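Local coordinates for protein ribonuclease VapC2 (Rickettsia felis, PDB 3ZVK) that cleaves single-stranded RNA with the help of magnesium, acting as the toxin of a type II toxin-antitoxin pair, at residues A[6-11]-A[115-120]; A[104-109]-A[125-130]; A[12-17]-A[59-64]. The protein carries 1 engineered substitution. One frame throughout, in Å; residues are numbered along the deposited sequence.

Contact 1: residues A[6-11]-A[115-120]. Engineered in segment 6-11: G6 (natural residue Asp).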
loop_
_atom_site.group_PDB
_atom_site.type_symbol
_atom_site.label_atom_id
_atom_site.label_comp_id
_atom_site.label_asym_id
_atom_site.label_seq_id
_atom_site.Cartn_x
_atom_site.Cartn_y
_atom_site.Cartn_z
ATOM N N GLY A 6 -11.140 -10.612 -29.560
ATOM C CA GLY A 6 -12.365 -9.833 -29.380
ATOM C C GLY A 6 -13.445 -10.705 -28.770
ATOM O O GLY A 6 -13.269 -11.922 -28.632
ATOM N N THR A 7 -14.557 -10.098 -28.389
ATOM C CA THR A 7 -15.667 -10.779 -27.721
ATOM C C THR A 7 -16.278 -11.873 -28.600
ATOM O O THR A 7 -16.478 -12.989 -28.111
ATOM C CB THR A 7 -16.699 -9.745 -27.216
ATOM O OG1 THR A 7 -16.003 -8.771 -26.427
ATOM C CG2 THR A 7 -17.821 -10.378 -26.375
ATOM N N ASN A 8 -16.571 -11.551 -29.877
ATOM C CA ASN A 8 -17.158 -12.463 -30.854
ATOM C C ASN A 8 -16.328 -13.717 -31.054
ATOM O O ASN A 8 -16.905 -14.796 -31.074
ATOM C CB ASN A 8 -17.397 -11.768 -32.202
ATOM C CG ASN A 8 -18.382 -10.629 -32.272
ATOM O OD1 ASN A 8 -18.469 -9.983 -33.311
ATOM N ND2 ASN A 8 -19.231 -10.398 -31.280
ATOM N N ILE A 9 -14.985 -13.593 -31.143
ATOM C CA ILE A 9 -14.059 -14.722 -31.269
ATOM C C ILE A 9 -14.208 -15.617 -30.056
ATOM O O ILE A 9 -14.331 -16.827 -30.228
ATOM C CB ILE A 9 -12.581 -14.253 -31.486
ATOM C CG1 ILE A 9 -12.338 -13.863 -32.967
ATOM C CG2 ILE A 9 -11.559 -15.289 -31.022
ATOM C CD1 ILE A 9 -12.297 -15.023 -34.038
ATOM N N CYS A 10 -14.237 -14.996 -28.832
ATOM C CA CYS A 10 -14.318 -15.690 -27.554
ATOM C C CYS A 10 -15.628 -16.454 -27.381
ATOM O O CYS A 10 -15.571 -17.633 -27.015
ATOM C CB CYS A 10 -14.029 -14.752 -26.394
ATOM S SG CYS A 10 -12.308 -14.213 -26.280
ATOM N N VAL A 11 -16.792 -15.791 -27.663
ATOM C CA VAL A 11 -18.140 -16.360 -27.609
ATOM C C VAL A 11 -18.282 -17.558 -28.590
ATOM O O VAL A 11 -18.756 -18.621 -28.184
ATOM C CB VAL A 11 -19.248 -15.290 -27.797
ATOM C CG1 VAL A 11 -20.644 -15.938 -27.905
ATOM C CG2 VAL A 11 -19.246 -14.291 -26.636
ATOM N N THR A 115 -10.846 -10.917 -34.882
ATOM C CA THR A 115 -12.257 -10.791 -35.149
ATOM C C THR A 115 -12.872 -11.992 -35.877
ATOM O O THR A 115 -12.142 -12.826 -36.390
ATOM C CB THR A 115 -12.556 -9.412 -35.754
ATOM O OG1 THR A 115 -13.967 -9.190 -35.675
ATOM C CG2 THR A 115 -12.039 -9.263 -37.185
ATOM N N ASN A 116 -14.225 -12.052 -35.882
ATOM C CA ASN A 116 -15.177 -13.056 -36.413
ATOM C C ASN A 116 -15.901 -12.555 -37.698
ATOM O O ASN A 116 -16.493 -13.359 -38.423
ATOM C CB ASN A 116 -16.312 -13.222 -35.336
ATOM C CG ASN A 116 -16.515 -14.617 -34.820
ATOM O OD1 ASN A 116 -15.583 -15.368 -34.599
ATOM N ND2 ASN A 116 -17.731 -14.971 -34.515
ATOM N N ASN A 117 -15.971 -11.215 -37.879
ATOM C CA ASN A 117 -16.698 -10.526 -38.946
ATOM C C ASN A 117 -16.223 -9.080 -39.171
ATOM O O ASN A 117 -15.523 -8.497 -38.336
ATOM C CB ASN A 117 -18.227 -10.531 -38.659
ATOM C CG ASN A 117 -18.620 -10.172 -37.242
ATOM O OD1 ASN A 117 -18.281 -9.102 -36.718
ATOM N ND2 ASN A 117 -19.349 -11.068 -36.588
ATOM N N ILE A 118 -16.662 -8.500 -40.300
ATOM C CA ILE A 118 -16.348 -7.130 -40.725
ATOM C C ILE A 118 -17.135 -6.053 -39.947
ATOM O O ILE A 118 -16.693 -4.900 -39.873
ATOM C CB ILE A 118 -16.450 -6.969 -42.269
ATOM C CG1 ILE A 118 -17.844 -7.395 -42.811
ATOM C CG2 ILE A 118 -15.319 -7.735 -42.958
ATOM C CD1 ILE A 118 -18.323 -6.636 -44.090
ATOM N N LYS A 119 -18.281 -6.434 -39.360
ATOM C CA LYS A 119 -19.107 -5.493 -38.604
ATOM C C LYS A 119 -18.518 -5.117 -37.234
ATOM O O LYS A 119 -18.521 -3.934 -36.903
ATOM C CB LYS A 119 -20.571 -5.962 -38.497
ATOM N N GLU A 120 -18.001 -6.099 -36.452
ATOM C CA GLU A 120 -17.439 -5.879 -35.103
ATOM C C GLU A 120 -16.509 -4.648 -34.995
ATOM O O GLU A 120 -16.775 -3.768 -34.172
ATOM C CB GLU A 120 -16.774 -7.159 -34.557
ATOM C CG GLU A 120 -16.628 -7.201 -33.038
ATOM C CD GLU A 120 -15.874 -8.395 -32.464
ATOM O OE1 GLU A 120 -15.244 -9.142 -33.249
ATOM O OE2 GLU A 120 -15.890 -8.567 -31.223
HETATM O O HOH W 1 -13.787 -10.979 -32.040
#

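Contact 2: residues A[104-109]-A[125-130]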
loop_
_atom_site.group_PDB
_atom_site.type_symbol
_atom_site.label_atom_id
_atom_site.label_comp_id
_atom_site.label_asym_id
_atom_site.label_seq_id
_atom_site.Cartn_x
_atom_site.Cartn_y
_atom_site.Cartn_z
ATOM N N SER A 104 -9.344 0.270 -28.626
ATOM C CA SER A 104 -8.418 1.232 -27.991
ATOM C C SER A 104 -7.294 0.495 -27.283
ATOM O O SER A 104 -6.148 0.924 -27.332
ATOM C CB SER A 104 -9.152 2.062 -26.939
ATOM O OG SER A 104 -10.160 2.834 -27.565
ATOM N N HIS A 105 -7.662 -0.591 -26.581
ATOM C CA HIS A 105 -6.794 -1.461 -25.796
ATOM C C HIS A 105 -5.792 -2.173 -26.697
ATOM O O HIS A 105 -4.609 -2.149 -26.376
ATOM C CB HIS A 105 -7.613 -2.449 -24.939
ATOM C CG HIS A 105 -6.857 -2.991 -23.767
ATOM N ND1 HIS A 105 -7.465 -3.800 -22.839
ATOM C CD2 HIS A 105 -5.560 -2.836 -23.419
ATOM C CE1 HIS A 105 -6.538 -4.096 -21.949
ATOM N NE2 HIS A 105 -5.383 -3.524 -22.247
ATOM N N ALA A 106 -6.241 -2.755 -27.841
ATOM C CA ALA A 106 -5.342 -3.396 -28.808
ATOM C C ALA A 106 -4.376 -2.347 -29.389
ATOM O O ALA A 106 -3.179 -2.615 -29.470
ATOM C CB ALA A 106 -6.137 -4.074 -29.920
ATOM N N ILE A 107 -4.877 -1.137 -29.723
ATOM C CA ILE A 107 -4.056 -0.050 -30.250
ATOM C C ILE A 107 -2.976 0.321 -29.230
ATOM O O ILE A 107 -1.798 0.382 -29.585
ATOM C CB ILE A 107 -4.911 1.176 -30.730
ATOM C CG1 ILE A 107 -5.766 0.848 -31.950
ATOM C CG2 ILE A 107 -4.019 2.386 -31.064
ATOM C CD1 ILE A 107 -6.982 1.763 -32.195
ATOM N N ALA A 108 -3.370 0.530 -27.963
ATOM C CA ALA A 108 -2.463 0.893 -26.869
ATOM C C ALA A 108 -1.399 -0.162 -26.558
ATOM O O ALA A 108 -0.297 0.201 -26.130
ATOM C CB ALA A 108 -3.249 1.211 -25.628
ATOM N N GLU A 109 -1.717 -1.458 -26.774
ATOM C CA GLU A 109 -0.782 -2.568 -26.550
ATOM C C GLU A 109 0.027 -2.918 -27.822
ATOM O O GLU A 109 0.921 -3.763 -27.776
ATOM C CB GLU A 109 -1.544 -3.824 -26.044
ATOM C CG GLU A 109 -2.235 -3.699 -24.688
ATOM C CD GLU A 109 -1.416 -3.434 -23.441
ATOM O OE1 GLU A 109 -0.174 -3.548 -23.501
ATOM O OE2 GLU A 109 -2.023 -3.130 -22.387
ATOM N N PRO A 125 -9.097 3.420 -37.585
ATOM C CA PRO A 125 -7.707 3.745 -37.934
ATOM C C PRO A 125 -6.685 3.296 -36.897
ATOM O O PRO A 125 -6.991 3.232 -35.703
ATOM C CB PRO A 125 -7.731 5.276 -38.076
ATOM C CG PRO A 125 -9.197 5.644 -38.154
ATOM C CD PRO A 125 -9.855 4.648 -37.278
ATOM N N ASN A 126 -5.454 3.005 -37.376
ATOM C CA ASN A 126 -4.297 2.556 -36.583
ATOM C C ASN A 126 -4.481 1.182 -35.894
ATOM O O ASN A 126 -3.657 0.808 -35.048
ATOM C CB ASN A 126 -3.806 3.632 -35.577
ATOM C CG ASN A 126 -3.923 5.074 -36.024
ATOM O OD1 ASN A 126 -3.383 5.503 -37.058
ATOM N ND2 ASN A 126 -4.609 5.856 -35.209
ATOM N N LEU A 127 -5.524 0.420 -36.280
ATOM C CA LEU A 127 -5.801 -0.884 -35.695
ATOM C C LEU A 127 -5.427 -2.039 -36.609
ATOM O O LEU A 127 -5.911 -2.124 -37.733
ATOM C CB LEU A 127 -7.273 -0.971 -35.224
ATOM C CG LEU A 127 -7.731 -2.261 -34.548
ATOM C CD1 LEU A 127 -7.392 -2.277 -33.098
ATOM C CD2 LEU A 127 -9.197 -2.411 -34.629
ATOM N N ILE A 128 -4.550 -2.929 -36.117
ATOM C CA ILE A 128 -4.161 -4.156 -36.817
ATOM C C ILE A 128 -5.236 -5.220 -36.481
ATOM O O ILE A 128 -5.542 -5.470 -35.309
ATOM C CB ILE A 128 -2.728 -4.659 -36.494
ATOM C CG1 ILE A 128 -1.709 -3.494 -36.277
ATOM C CG2 ILE A 128 -2.266 -5.657 -37.575
ATOM C CD1 ILE A 128 -0.550 -3.776 -35.194
ATOM N N LEU A 129 -5.832 -5.796 -37.527
ATOM C CA LEU A 129 -6.910 -6.784 -37.430
ATOM C C LEU A 129 -6.562 -8.070 -38.143
ATOM O O LEU A 129 -5.775 -8.068 -39.094
ATOM C CB LEU A 129 -8.206 -6.222 -38.044
ATOM C CG LEU A 129 -9.549 -6.378 -37.278
ATOM C CD1 LEU A 129 -9.599 -5.560 -35.980
ATOM C CD2 LEU A 129 -10.702 -5.940 -38.159
ATOM N N GLU A 130 -7.176 -9.165 -37.680
ATOM C CA GLU A 130 -7.039 -10.495 -38.248
ATOM C C GLU A 130 -8.397 -11.156 -38.058
ATOM O O GLU A 130 -8.926 -11.198 -36.955
ATOM C CB GLU A 130 -5.896 -11.303 -37.604
ATOM C CG GLU A 130 -5.519 -12.528 -38.406
ATOM C CD GLU A 130 -4.275 -13.249 -37.934
ATOM O OE1 GLU A 130 -3.142 -12.803 -38.242
ATOM O OE2 GLU A 130 -4.445 -14.342 -37.359
#

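Contact 3: residues A[12-17]-A[59-64]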
loop_
_atom_site.group_PDB
_atom_site.type_symbol
_atom_site.label_atom_id
_atom_site.label_comp_id
_atom_site.label_asym_id
_atom_site.label_seq_id
_atom_site.Cartn_x
_atom_site.Cartn_y
_atom_site.Cartn_z
ATOM N N TYR A 12 -17.799 -17.404 -29.841
ATOM C CA TYR A 12 -17.815 -18.478 -30.852
ATOM C C TYR A 12 -16.941 -19.648 -30.457
ATOM O O TYR A 12 -17.335 -20.783 -30.687
ATOM C CB TYR A 12 -17.438 -17.958 -32.255
ATOM C CG TYR A 12 -17.933 -18.847 -33.370
ATOM C CD1 TYR A 12 -19.265 -18.800 -33.789
ATOM C CD2 TYR A 12 -17.071 -19.723 -34.024
ATOM C CE1 TYR A 12 -19.727 -19.617 -34.821
ATOM C CE2 TYR A 12 -17.530 -20.569 -35.029
ATOM C CZ TYR A 12 -18.862 -20.518 -35.421
ATOM O OH TYR A 12 -19.315 -21.341 -36.424
ATOM N N ALA A 13 -15.785 -19.383 -29.833
ATOM C CA ALA A 13 -14.861 -20.408 -29.357
ATOM C C ALA A 13 -15.513 -21.274 -28.269
ATOM O O ALA A 13 -15.446 -22.501 -28.339
ATOM C CB ALA A 13 -13.595 -19.759 -28.818
ATOM N N ILE A 14 -16.161 -20.631 -27.279
ATOM C CA ILE A 14 -16.846 -21.308 -26.167
ATOM C C ILE A 14 -18.077 -22.069 -26.644
ATOM O O ILE A 14 -18.223 -23.248 -26.338
ATOM C CB ILE A 14 -17.121 -20.352 -24.960
ATOM C CG1 ILE A 14 -15.815 -19.782 -24.380
ATOM C CG2 ILE A 14 -17.952 -21.035 -23.860
ATOM C CD1 ILE A 14 -16.002 -18.523 -23.562
ATOM N N ASN A 15 -18.936 -21.411 -27.420
ATOM C CA ASN A 15 -20.143 -22.037 -27.920
ATOM C C ASN A 15 -19.928 -23.085 -28.983
ATOM O O ASN A 15 -20.465 -24.185 -28.849
ATOM C CB ASN A 15 -21.152 -20.989 -28.394
ATOM C CG ASN A 15 -21.789 -20.182 -27.295
ATOM O OD1 ASN A 15 -21.895 -20.614 -26.139
ATOM N ND2 ASN A 15 -22.250 -18.999 -27.639
ATOM N N LYS A 16 -19.177 -22.754 -30.048
ATOM C CA LYS A 16 -18.999 -23.639 -31.218
ATOM C C LYS A 16 -17.687 -24.401 -31.312
ATOM O O LYS A 16 -17.594 -25.300 -32.137
ATOM C CB LYS A 16 -19.325 -22.907 -32.536
ATOM C CG LYS A 16 -20.642 -22.110 -32.470
ATOM C CD LYS A 16 -21.770 -22.670 -33.301
ATOM C CE LYS A 16 -23.102 -22.205 -32.732
ATOM N NZ LYS A 16 -23.928 -23.359 -32.279
ATOM N N HIS A 17 -16.690 -24.064 -30.470
ATOM C CA HIS A 17 -15.360 -24.706 -30.421
ATOM C C HIS A 17 -14.850 -25.208 -31.803
ATOM O O HIS A 17 -14.661 -26.411 -31.992
ATOM C CB HIS A 17 -15.279 -25.770 -29.290
ATOM C CG HIS A 17 -16.476 -26.678 -29.234
ATOM N ND1 HIS A 17 -17.489 -26.490 -28.296
ATOM C CD2 HIS A 17 -16.824 -27.704 -30.056
ATOM C CE1 HIS A 17 -18.401 -27.411 -28.567
ATOM N NE2 HIS A 17 -18.043 -28.166 -29.616
ATOM N N SER A 59 -17.600 -22.700 -15.922
ATOM C CA SER A 59 -16.631 -23.765 -16.105
ATOM C C SER A 59 -15.965 -23.679 -17.462
ATOM O O SER A 59 -14.736 -23.713 -17.519
ATOM C CB SER A 59 -17.290 -25.129 -15.945
ATOM O OG SER A 59 -17.722 -25.317 -14.611
ATOM N N LYS A 60 -16.756 -23.544 -18.544
ATOM C CA LYS A 60 -16.278 -23.436 -19.923
ATOM C C LYS A 60 -15.430 -22.178 -20.102
ATOM O O LYS A 60 -14.366 -22.255 -20.702
ATOM C CB LYS A 60 -17.463 -23.410 -20.913
ATOM C CG LYS A 60 -18.088 -24.754 -21.212
ATOM C CD LYS A 60 -19.341 -24.557 -22.055
ATOM C CE LYS A 60 -19.044 -24.672 -23.533
ATOM N NZ LYS A 60 -20.236 -24.411 -24.365
ATOM N N LEU A 61 -15.883 -21.037 -19.556
ATOM C CA LEU A 61 -15.142 -19.780 -19.586
ATOM C C LEU A 61 -13.804 -19.946 -18.827
ATOM O O LEU A 61 -12.777 -19.538 -19.360
ATOM C CB LEU A 61 -16.005 -18.630 -18.996
ATOM C CG LEU A 61 -15.328 -17.241 -18.806
ATOM C CD1 LEU A 61 -14.711 -16.743 -20.105
ATOM C CD2 LEU A 61 -16.290 -16.231 -18.200
ATOM N N ASP A 62 -13.806 -20.576 -17.625
ATOM C CA ASP A 62 -12.596 -20.800 -16.814
ATOM C C ASP A 62 -11.545 -21.624 -17.586
ATOM O O ASP A 62 -10.363 -21.281 -17.545
ATOM C CB ASP A 62 -12.927 -21.472 -15.463
ATOM C CG ASP A 62 -13.795 -20.673 -14.496
ATOM O OD1 ASP A 62 -13.972 -19.452 -14.719
ATOM O OD2 ASP A 62 -14.294 -21.274 -13.500
ATOM N N ILE A 63 -11.992 -22.675 -18.324
ATOM C CA ILE A 63 -11.163 -23.546 -19.165
ATOM C C ILE A 63 -10.557 -22.747 -20.332
ATOM O O ILE A 63 -9.365 -22.876 -20.633
ATOM C CB ILE A 63 -11.981 -24.771 -19.629
ATOM C CG1 ILE A 63 -12.167 -25.742 -18.448
ATOM C CG2 ILE A 63 -11.306 -25.493 -20.774
ATOM C CD1 ILE A 63 -13.307 -26.677 -18.592
ATOM N N PHE A 64 -11.372 -21.897 -20.947
ATOM C CA PHE A 64 -10.989 -21.039 -22.061
ATOM C C PHE A 64 -9.882 -20.059 -21.658
ATOM O O PHE A 64 -8.916 -19.883 -22.413
ATOM C CB PHE A 64 -12.241 -20.316 -22.633
ATOM C CG PHE A 64 -11.964 -19.492 -23.864
ATOM C CD1 PHE A 64 -11.645 -20.094 -25.066
ATOM C CD2 PHE A 64 -11.933 -18.112 -23.796
ATOM C CE1 PHE A 64 -11.291 -19.323 -26.180
ATOM C CE2 PHE A 64 -11.625 -17.345 -24.921
ATOM C CZ PHE A 64 -11.291 -17.955 -26.100
HETATM O O HOH W 2 -21.001 -25.842 -27.066
HETATM O O HOH W 3 -21.918 -22.246 -24.077
#

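Contact 1: residues A[6-11]-A[115-120]
The carboxylate of E120 is held through both oxygens where helix 7-16 meets the loop after strand 112-115, beside the predicted magnesium site, consistent with the acidic cluster of PIN domains. OE1 accepts from T115 OG1 at 2.7 Å, reached on the anti side of the carboxylate and 17° out of its plane. A water that donates to the same OE1 in turn accepts from I9 N, so the loop is linked to the helix through solvent. OE2 faces the first turn directly: N8 N points at it almost straight, N-H...O 171°, but at 3.3 Å the bond is weak.

The amide of N8 comes from the opposite direction and stacks on the carboxylate, the two planes 19° apart, with OD1 3.2 Å from E120 CD. CG of E120 lies anti to its backbone nitrogen and the chain runs on extended, which spans the gap to the helix. The loop is shaped by an Asx motif, E120 N donating to N117 OD1 at 3.0 Å. G6, an engineered replacement of the natural Asp at the predicted metal site, occupies the N-cap of the helix. E120 packs on D99 of helix 97-109. N116, whose OD1 is bonded to Y21 OH, meets N8 CB to CB at 3.6 Å, while I9 lays CD1 3.2 Å from T115 O.

Contact 2: residues A[104-109]-A[125-130]
H105 turns its CB away from 125-130; its ring NE2 donates weakly, in the ring plane, to E109 OE2, and its ND1 is bonded to S37 OG. A106 is the first residue of 104-109 to touch the other segment: its CB, pointing toward 125-130, lies 3.9 Å from L127 CD1. One residue on, I107 makes most of the contact, and its CA is 5.8 Å from the CA of L127, the shortest such distance between the segments. CG1 of I107 stands beside the backbone nitrogen (chi1 -67°), and from there it meets L127 CD1 at 3.7 Å. The two side chains cross at about a right angle, and L127 CD1 rests against both A106 CB and I107 CG1. The same CG1 is 3.7 Å from N126 O, and the terminal CD1 of I107 reaches P125 O at 3.8 Å, so the isoleucine also rests on the peptide backbone leading into the strand.

At the end of the segment E109 OE1 forms a salt bridge with K76. Backbone bonds from I128 and E130 to L113 place the last strand beside 112-115. The helix thus covers one side of the parallel sheet and touches the connection into its outermost strand within the chain, as in the alpha/beta/alpha fold of PIN domains.

Contact 3: residues A[12-17]-A[59-64]
Two helices of the PIN domain, 7-16 and 54-65, pack here at the end of the first of them; the axes of segments 12-16 and 59-64 approach to 10.3 Å, with their directions 126° apart. I14 carries most of the contact. Its CG1, beside the backbone nitrogen, lies 3.9 Å from F64 CG, and the two side chains cross at about a right angle; CD1 reaches on to L61 CD1. The CG2 branch turns the other way and rests against K60 CB and CE. A13 adds its methyl, CB 3.5 Å from F64 CE1, so the phenyl ring is approached obliquely by two successive residues.

K60 runs past the isoleucine and bends at chi3 (94°), which brings NZ to I14 O at 3.0 Å. The ammonium group sits above the carbonyl plane, 49° out of it, rather than on a lone pair. Two waters extend the grip: one joins NZ to N15 OD1, and the other joins it to N15 O. The amide nitrogen of N15 bonds to Y76 O of an antitoxin chain, and residues of a second antitoxin chain pack on K60 and F64. Three polar links, one direct and two through water, thus satisfy a lysine ammonium at a buried position, and carbonyls near the C-terminal end of a helix would probably favour keeping it charged.

From the N terminus, strand 2-5 leads into helix 7-16, which serves two contacts in succession. Contact 3 closes first, tying the end of this helix to helix 54-65, and is nested within the longer loop that contact 1 closes by joining the first turn to the loop after strand 112-115. Contact 2 opens before that closure and joins helix 97-109 to the lead-in to strand 128-131, so contacts 1 and 2 cross; T115 N and E130 O, 2.8 Å apart, connect them. C10 SG against F64 CE2 connects contacts 1 and 3. Contacts 2 and 3 lie on opposite sides of the chain's centre, about 24 Å between their centres, with contact 1 touching both.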